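Local coordinates for protein Niban 2 (Homo sapiens, PDB 7CTP) that may play a role in suppressing apoptosis and may promote melanoma cell invasion, and belongs to the Niban family, at residues 364-376 / 464-476. Numbering follows the deposited sequence.
Sequences FFKEVTDMNLNVI and LCKSIQRVLERVL
Phe365 (chi1 -171°), like Phe364, swings CG opposite the backbone N, and the two rings thereby reach Leu472 and Leu476. Leu476 divides its methyls between them: CD1 lies 3.6 Å from Phe365 CD1, at the ring edge, and CD2 meets the edge of Phe364. Leu472 also forks, CD1 standing 3.6 Å from Phe364 CE2 while CD2 approaches the ring of Phe365. Val368 CG1 touches both of these Leu472 methyls, and Val475 CG1 comes within 3.7 Å of Phe364 CZ.

Farther along, Asn372 OD1 lies 3.3 Å from Cys465 CB and 3.4 Å from Ile468 CG2, a buried oxygen without a polar partner in the model. Asn372 ND2 nears Gln469 OE1 at 3.3 Å, but the angle is too poor for a hydrogen bond and the amide planes are 72° apart. Replacing Asn372 by alanine removes the amide and is likely to open a gap beside Cys465, Ile468 and Gln469. Val375 CG1 against Leu464 CD2 (3.8 Å) and Ile376 against Cys465 SG complete the row.

The segment axes run antiparallel at 171°, 9.9 Å apart, joined by side-chain packing without hydrogen bonds between them. This pairs helix 342-378 with helix 464-511, far from the chain's centre; helix 422-455 packs on both through Phe447, which touches Val368 and Val471, while helix 384-391 lies against Met371.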
ATOM      1  N   PHE A 364     -10.055  13.788 -16.771  1.00 28.17           N
ATOM      2  CA  PHE A 364     -11.197  14.446 -16.142  1.00 26.89           C
ATOM      3  C   PHE A 364     -11.799  15.485 -17.080  1.00 27.35           C
ATOM      4  O   PHE A 364     -13.016  15.516 -17.298  1.00 26.41           O
ATOM      5  CB  PHE A 364     -10.743  15.097 -14.838  1.00 26.30           C
ATOM      6  CG  PHE A 364     -11.779  15.974 -14.200  1.00 29.42           C
ATOM      7  CD1 PHE A 364     -12.967  15.438 -13.725  1.00 29.46           C
ATOM      8  CD2 PHE A 364     -11.559  17.335 -14.070  1.00 33.27           C
ATOM      9  CE1 PHE A 364     -13.923  16.247 -13.134  1.00 29.14           C
ATOM     10  CE2 PHE A 364     -12.509  18.150 -13.479  1.00 29.04           C
ATOM     11  CZ  PHE A 364     -13.688  17.607 -13.012  1.00 30.40           C
ATOM     12  N   PHE A 365     -10.942  16.328 -17.652  1.00 29.51           N
ATOM     13  CA  PHE A 365     -11.376  17.378 -18.574  1.00 30.56           C
ATOM     14  C   PHE A 365     -12.115  16.796 -19.773  1.00 31.70           C
ATOM     15  O   PHE A 365     -13.156  17.325 -20.188  1.00 29.02           O
ATOM     16  CB  PHE A 365     -10.154  18.175 -19.020  1.00 31.07           C
ATOM     17  CG  PHE A 365     -10.469  19.410 -19.809  1.00 32.63           C
ATOM     18  CD1 PHE A 365     -10.634  20.624 -19.169  1.00 41.74           C
ATOM     19  CD2 PHE A 365     -10.558  19.367 -21.190  1.00 32.73           C
ATOM     20  CE1 PHE A 365     -10.909  21.775 -19.884  1.00 43.15           C
ATOM     21  CE2 PHE A 365     -10.832  20.522 -21.907  1.00 38.27           C
ATOM     22  CZ  PHE A 365     -11.008  21.721 -21.253  1.00 34.65           C
ATOM     23  N   LYS A 366     -11.595  15.699 -20.337  1.00 29.93           N
ATOM     24  CA  LYS A 366     -12.232  15.066 -21.488  1.00 28.22           C
ATOM     25  C   LYS A 366     -13.600  14.500 -21.131  1.00 36.36           C
ATOM     26  O   LYS A 366     -14.561  14.653 -21.894  1.00 31.50           O
ATOM     27  CB  LYS A 366     -11.329  13.966 -22.044  1.00 28.75           C
ATOM     28  CG  LYS A 366     -12.016  13.052 -23.047  1.00 35.89           C
ATOM     29  CD  LYS A 366     -11.074  11.960 -23.523  1.00 41.16           C
ATOM     30  CE  LYS A 366     -11.852  10.820 -24.143  1.00 40.76           C
ATOM     31  NZ  LYS A 366     -12.814  11.342 -25.153  1.00 49.65           N
ATOM     32  N   GLU A 367     -13.713  13.854 -19.965  1.00 27.54           N
ATOM     33  CA  GLU A 367     -14.976  13.224 -19.601  1.00 26.67           C
ATOM     34  C   GLU A 367     -16.049  14.269 -19.325  1.00 25.68           C
ATOM     35  O   GLU A 367     -17.214  14.088 -19.703  1.00 29.12           O
ATOM     36  CB  GLU A 367     -14.768  12.310 -18.393  1.00 28.04           C
ATOM     37  CG  GLU A 367     -13.955  11.071 -18.727  1.00 30.70           C
ATOM     38  CD  GLU A 367     -14.615  10.218 -19.793  1.00 36.34           C
ATOM     39  OE1 GLU A 367     -15.824   9.927 -19.668  1.00 40.06           O
ATOM     40  OE2 GLU A 367     -13.920   9.842 -20.757  1.00 34.92           O
ATOM     41  N   VAL A 368     -15.672  15.379 -18.692  1.00 24.70           N
ATOM     42  CA  VAL A 368     -16.634  16.452 -18.456  1.00 30.87           C
ATOM     43  C   VAL A 368     -17.066  17.073 -19.780  1.00 32.81           C
ATOM     44  O   VAL A 368     -18.253  17.361 -19.994  1.00 35.58           O
ATOM     45  CB  VAL A 368     -16.038  17.502 -17.500  1.00 34.54           C
ATOM     46  CG1 VAL A 368     -16.882  18.767 -17.508  1.00 37.05           C
ATOM     47  CG2 VAL A 368     -15.940  16.931 -16.084  1.00 33.56           C
ATOM     48  N   THR A 369     -16.117  17.260 -20.698  1.00 27.69           N
ATOM     49  CA  THR A 369     -16.453  17.816 -22.006  1.00 29.19           C
ATOM     50  C   THR A 369     -17.346  16.869 -22.791  1.00 36.75           C
ATOM     51  O   THR A 369     -18.300  17.301 -23.449  1.00 36.52           O
ATOM     52  CB  THR A 369     -15.181  18.135 -22.787  1.00 35.26           C
ATOM     53  OG1 THR A 369     -14.322  18.952 -21.981  1.00 33.72           O
ATOM     54  CG2 THR A 369     -15.525  18.896 -24.065  1.00 43.04           C
ATOM     55  N   ASP A 370     -17.056  15.568 -22.728  1.00 31.55           N
ATOM     56  CA  ASP A 370     -17.922  14.597 -23.385  1.00 39.77           C
ATOM     57  C   ASP A 370     -19.340  14.664 -22.828  1.00 37.80           C
ATOM     58  O   ASP A 370     -20.311  14.566 -23.585  1.00 43.26           O
ATOM     59  CB  ASP A 370     -17.344  13.189 -23.249  1.00 39.34           C
ATOM     60  CG  ASP A 370     -16.249  12.909 -24.263  1.00 45.26           C
ATOM     61  OD1 ASP A 370     -15.990  13.787 -25.112  1.00 41.73           O
ATOM     62  OD2 ASP A 370     -15.640  11.819 -24.206  1.00 54.25           O
ATOM     63  N   MET A 371     -19.482  14.858 -21.510  1.00 31.46           N
ATOM     64  CA  MET A 371     -20.809  15.089 -20.939  1.00 38.44           C
ATOM     65  C   MET A 371     -21.425  16.375 -21.477  1.00 48.39           C
ATOM     66  O   MET A 371     -22.615  16.414 -21.810  1.00 56.82           O
ATOM     67  CB  MET A 371     -20.736  15.146 -19.416  1.00 39.87           C
ATOM     68  CG  MET A 371     -22.004  15.734 -18.792  1.00 46.19           C
ATOM     69  SD  MET A 371     -21.787  16.144 -17.063  1.00 55.82           S
ATOM     70  CE  MET A 371     -21.151  14.584 -16.475  1.00 45.53           C
ATOM     71  N   ASN A 372     -20.621  17.436 -21.571  1.00 41.58           N
ATOM     72  CA  ASN A 372     -21.113  18.714 -22.071  1.00 49.70           C
ATOM     73  C   ASN A 372     -21.624  18.586 -23.501  1.00 53.45           C
ATOM     74  O   ASN A 372     -22.659  19.165 -23.853  1.00 59.29           O
ATOM     75  CB  ASN A 372     -19.999  19.753 -21.990  1.00 46.66           C
ATOM     76  CG  ASN A 372     -20.521  21.154 -21.796  1.00 63.06           C
ATOM     77  OD1 ASN A 372     -21.652  21.358 -21.355  1.00 55.79           O
ATOM     78  ND2 ASN A 372     -19.692  22.136 -22.119  1.00 72.00           N
ATOM     79  N   LEU A 373     -20.909  17.825 -24.332  1.00 46.39           N
ATOM     80  CA  LEU A 373     -21.355  17.576 -25.698  1.00 51.15           C
ATOM     81  C   LEU A 373     -22.709  16.883 -25.719  1.00 58.39           C
ATOM     82  O   LEU A 373     -23.536  17.143 -26.602  1.00 52.21           O
ATOM     83  CB  LEU A 373     -20.320  16.735 -26.438  1.00 44.78           C
ATOM     84  CG  LEU A 373     -20.651  16.381 -27.885  1.00 50.38           C
ATOM     85  CD1 LEU A 373     -19.522  16.836 -28.773  1.00 56.94           C
ATOM     86  CD2 LEU A 373     -20.902  14.883 -28.034  1.00 49.26           C
ATOM     87  N   ASN A 374     -22.955  15.993 -24.758  1.00 41.93           N
ATOM     88  CA  ASN A 374     -24.240  15.306 -24.716  1.00 50.03           C
ATOM     89  C   ASN A 374     -25.369  16.276 -24.393  1.00 55.93           C
ATOM     90  O   ASN A 374     -26.461  16.184 -24.964  1.00 55.91           O
ATOM     91  CB  ASN A 374     -24.202  14.172 -23.698  1.00 56.70           C
ATOM     92  CG  ASN A 374     -23.466  12.953 -24.210  1.00 54.48           C
ATOM     93  OD1 ASN A 374     -23.148  12.856 -25.396  1.00 61.57           O
ATOM     94  ND2 ASN A 374     -23.187  12.015 -23.314  1.00 51.76           N
ATOM     95  N   VAL A 375     -25.118  17.233 -23.499  1.00 50.92           N
ATOM     96  CA  VAL A 375     -26.157  18.199 -23.151  1.00 45.10           C
ATOM     97  C   VAL A 375     -26.509  19.061 -24.355  1.00 57.22           C
ATOM     98  O   VAL A 375     -27.686  19.330 -24.627  1.00 51.69           O
ATOM     99  CB  VAL A 375     -25.707  19.050 -21.950  1.00 50.01           C
ATOM    100  CG1 VAL A 375     -26.634  20.252 -21.782  1.00 50.14           C
ATOM    101  CG2 VAL A 375     -25.692  18.195 -20.691  1.00 54.87           C
ATOM    102  N   ILE A 376     -25.496  19.494 -25.103  1.00 43.65           N
ATOM    103  CA  ILE A 376     -25.743  20.287 -26.300  1.00 54.84           C
ATOM    104  C   ILE A 376     -26.532  19.477 -27.322  1.00 58.61           C
ATOM    105  O   ILE A 376     -27.440  19.999 -27.983  1.00 68.69           O
ATOM    106  CB  ILE A 376     -24.408  20.801 -26.869  1.00 54.06           C
ATOM    107  CG1 ILE A 376     -23.845  21.896 -25.954  1.00 51.60           C
ATOM    108  CG2 ILE A 376     -24.579  21.305 -28.300  1.00 51.32           C
ATOM    109  CD1 ILE A 376     -22.572  22.510 -26.441  1.00 47.19           C
ATOM    110  N   LEU A 464     -26.928  25.849 -20.318  1.00 82.17           N
ATOM    111  CA  LEU A 464     -26.356  24.925 -19.343  1.00 86.97           C
ATOM    112  C   LEU A 464     -24.869  24.705 -19.594  1.00 76.62           C
ATOM    113  O   LEU A 464     -24.084  24.591 -18.645  1.00 72.70           O
ATOM    114  CB  LEU A 464     -27.117  23.595 -19.364  1.00 80.91           C
ATOM    115  CG  LEU A 464     -26.645  22.469 -18.432  1.00 84.32           C
ATOM    116  CD1 LEU A 464     -26.313  23.004 -17.054  1.00 81.96           C
ATOM    117  CD2 LEU A 464     -27.682  21.359 -18.336  1.00 78.99           C
ATOM    118  N   CYS A 465     -24.456  24.660 -20.863  1.00 73.10           N
ATOM    119  CA  CYS A 465     -23.057  24.377 -21.160  1.00 75.27           C
ATOM    120  C   CYS A 465     -22.133  25.498 -20.710  1.00 75.63           C
ATOM    121  O   CYS A 465     -20.917  25.292 -20.642  1.00 68.65           O
ATOM    122  CB  CYS A 465     -22.863  24.098 -22.652  1.00 69.49           C
ATOM    123  SG  CYS A 465     -23.911  25.051 -23.759  1.00 83.02           S
ATOM    124  N   LYS A 466     -22.678  26.669 -20.376  1.00 67.19           N
ATOM    125  CA  LYS A 466     -21.839  27.720 -19.815  1.00 66.41           C
ATOM    126  C   LYS A 466     -21.600  27.513 -18.326  1.00 62.98           C
ATOM    127  O   LYS A 466     -20.500  27.774 -17.829  1.00 54.47           O
ATOM    128  CB  LYS A 466     -22.461  29.089 -20.056  1.00 73.49           C
ATOM    129  CG  LYS A 466     -21.711  30.201 -19.347  1.00 78.13           C
ATOM    130  CD  LYS A 466     -22.635  31.332 -19.005  1.00 87.81           C
ATOM    131  CE  LYS A 466     -23.033  31.361 -17.546  1.00 81.57           C
ATOM    132  NZ  LYS A 466     -22.163  32.279 -16.755  1.00 78.06           N
ATOM    133  N   SER A 467     -22.615  27.059 -17.592  1.00 59.26           N
ATOM    134  CA  SER A 467     -22.409  26.781 -16.177  1.00 66.91           C
ATOM    135  C   SER A 467     -21.595  25.505 -15.988  1.00 50.40           C
ATOM    136  O   SER A 467     -20.742  25.432 -15.097  1.00 50.82           O
ATOM    137  CB  SER A 467     -23.749  26.716 -15.438  1.00 71.73           C
ATOM    138  OG  SER A 467     -24.546  25.628 -15.876  1.00 70.78           O
ATOM    139  N   ILE A 468     -21.822  24.497 -16.839  1.00 60.86           N
ATOM    140  CA  ILE A 468     -20.966  23.311 -16.806  1.00 52.69           C
ATOM    141  C   ILE A 468     -19.505  23.704 -16.997  1.00 48.86           C
ATOM    142  O   ILE A 468     -18.633  23.322 -16.209  1.00 42.93           O
ATOM    143  CB  ILE A 468     -21.414  22.282 -17.861  1.00 48.30           C
ATOM    144  CG1 ILE A 468     -22.597  21.458 -17.341  1.00 54.10           C
ATOM    145  CG2 ILE A 468     -20.261  21.352 -18.217  1.00 48.82           C
ATOM    146  CD1 ILE A 468     -23.117  20.440 -18.328  1.00 57.06           C
ATOM    147  N   GLN A 469     -19.222  24.501 -18.033  1.00 44.45           N
ATOM    148  CA  GLN A 469     -17.838  24.889 -18.282  1.00 50.29           C
ATOM    149  C   GLN A 469     -17.299  25.800 -17.184  1.00 43.69           C
ATOM    150  O   GLN A 469     -16.095  25.784 -16.915  1.00 38.40           O
ATOM    151  CB  GLN A 469     -17.698  25.545 -19.660  1.00 48.32           C
ATOM    152  CG  GLN A 469     -17.616  24.536 -20.813  1.00 60.25           C
ATOM    153  CD  GLN A 469     -17.582  25.182 -22.192  1.00 74.25           C
ATOM    154  OE1 GLN A 469     -17.731  24.502 -23.211  1.00 79.05           O
ATOM    155  NE2 GLN A 469     -17.372  26.497 -22.233  1.00 63.94           N
ATOM    156  N   ARG A 470     -18.163  26.575 -16.522  1.00 41.49           N
ATOM    157  CA  ARG A 470     -17.686  27.413 -15.423  1.00 52.05           C
ATOM    158  C   ARG A 470     -17.435  26.593 -14.167  1.00 41.46           C
ATOM    159  O   ARG A 470     -16.466  26.846 -13.443  1.00 36.26           O
ATOM    160  CB  ARG A 470     -18.678  28.536 -15.112  1.00 47.28           C
ATOM    161  CG  ARG A 470     -18.307  29.877 -15.726  1.00 65.58           C
ATOM    162  CD  ARG A 470     -19.499  30.822 -15.724  1.00 68.05           C
ATOM    163  NE  ARG A 470     -20.118  30.958 -14.405  1.00 76.68           N
ATOM    164  CZ  ARG A 470     -21.338  30.527 -14.094  1.00 78.75           C
ATOM    165  NH1 ARG A 470     -21.815  30.708 -12.869  1.00 79.39           N
ATOM    166  NH2 ARG A 470     -22.077  29.897 -14.995  1.00 68.82           N
ATOM    167  N   VAL A 471     -18.313  25.630 -13.882  1.00 38.03           N
ATOM    168  CA  VAL A 471     -18.070  24.712 -12.775  1.00 36.97           C
ATOM    169  C   VAL A 471     -16.804  23.903 -13.032  1.00 38.77           C
ATOM    170  O   VAL A 471     -15.995  23.675 -12.122  1.00 36.15           O
ATOM    171  CB  VAL A 471     -19.296  23.807 -12.564  1.00 43.76           C
ATOM    172  CG1 VAL A 471     -18.961  22.657 -11.612  1.00 38.67           C
ATOM    173  CG2 VAL A 471     -20.472  24.620 -12.038  1.00 50.49           C
ATOM    174  N   LEU A 472     -16.611  23.466 -14.281  1.00 31.78           N
ATOM    175  CA  LEU A 472     -15.413  22.715 -14.640  1.00 36.73           C
ATOM    176  C   LEU A 472     -14.160  23.548 -14.408  1.00 34.35           C
ATOM    177  O   LEU A 472     -13.179  23.070 -13.829  1.00 34.03           O
ATOM    178  CB  LEU A 472     -15.504  22.247 -16.096  1.00 32.44           C
ATOM    179  CG  LEU A 472     -14.249  21.655 -16.738  1.00 35.79           C
ATOM    180  CD1 LEU A 472     -13.846  20.353 -16.038  1.00 29.57           C
ATOM    181  CD2 LEU A 472     -14.443  21.413 -18.220  1.00 32.51           C
ATOM    182  N   GLU A 473     -14.185  24.814 -14.832  1.00 31.25           N
ATOM    183  CA  GLU A 473     -13.019  25.671 -14.642  1.00 32.44           C
ATOM    184  C   GLU A 473     -12.729  25.891 -13.158  1.00 34.16           C
ATOM    185  O   GLU A 473     -11.563  25.984 -12.755  1.00 38.35           O
ATOM    186  CB  GLU A 473     -13.225  27.001 -15.368  1.00 44.93           C
ATOM    187  CG  GLU A 473     -11.943  27.704 -15.805  1.00 50.65           C
ATOM    188  CD  GLU A 473     -11.074  26.865 -16.737  1.00 56.14           C
ATOM    189  OE1 GLU A 473     -11.617  26.195 -17.644  1.00 57.49           O
ATOM    190  OE2 GLU A 473      -9.834  26.881 -16.553  1.00 66.58           O
ATOM    191  N   ARG A 474     -13.777  25.959 -12.327  1.00 33.49           N
ATOM    192  CA  ARG A 474     -13.574  26.091 -10.885  1.00 31.47           C
ATOM    193  C   ARG A 474     -12.953  24.832 -10.294  1.00 32.08           C
ATOM    194  O   ARG A 474     -12.094  24.915  -9.406  1.00 33.29           O
ATOM    195  CB  ARG A 474     -14.896  26.384 -10.179  1.00 34.62           C
ATOM    196  CG  ARG A 474     -15.300  27.842 -10.168  1.00 46.09           C
ATOM    197  CD  ARG A 474     -16.682  28.014  -9.558  1.00 54.49           C
ATOM    198  NE  ARG A 474     -16.699  27.756  -8.119  1.00 47.78           N
ATOM    199  CZ  ARG A 474     -17.759  27.300  -7.457  1.00 46.08           C
ATOM    200  NH1 ARG A 474     -18.891  27.051  -8.105  1.00 46.68           N
ATOM    201  NH2 ARG A 474     -17.690  27.093  -6.146  1.00 43.30           N
ATOM    202  N   VAL A 475     -13.407  23.662 -10.742  1.00 33.67           N
ATOM    203  CA  VAL A 475     -12.881  22.410 -10.206  1.00 35.61           C
ATOM    204  C   VAL A 475     -11.437  22.209 -10.651  1.00 30.87           C
ATOM    205  O   VAL A 475     -10.600  21.708  -9.891  1.00 30.23           O
ATOM    206  CB  VAL A 475     -13.793  21.237 -10.614  1.00 30.76           C
ATOM    207  CG1 VAL A 475     -13.207  19.895 -10.164  1.00 28.15           C
ATOM    208  CG2 VAL A 475     -15.178  21.432 -10.018  1.00 33.87           C
ATOM    209  N   LEU A 476     -11.115  22.620 -11.879  1.00 27.36           N
ATOM    210  CA  LEU A 476      -9.743  22.509 -12.360  1.00 29.39           C
ATOM    211  C   LEU A 476      -8.777  23.340 -11.518  1.00 32.15           C
ATOM    212  O   LEU A 476      -7.642  22.913 -11.264  1.00 32.32           O
ATOM    213  CB  LEU A 476      -9.668  22.923 -13.831  1.00 32.03           C
ATOM    214  CG  LEU A 476     -10.303  21.979 -14.855  1.00 29.03           C
ATOM    215  CD1 LEU A 476     -10.318  22.637 -16.238  1.00 31.78           C
ATOM    216  CD2 LEU A 476      -9.588  20.618 -14.901  1.00 33.17           C
TER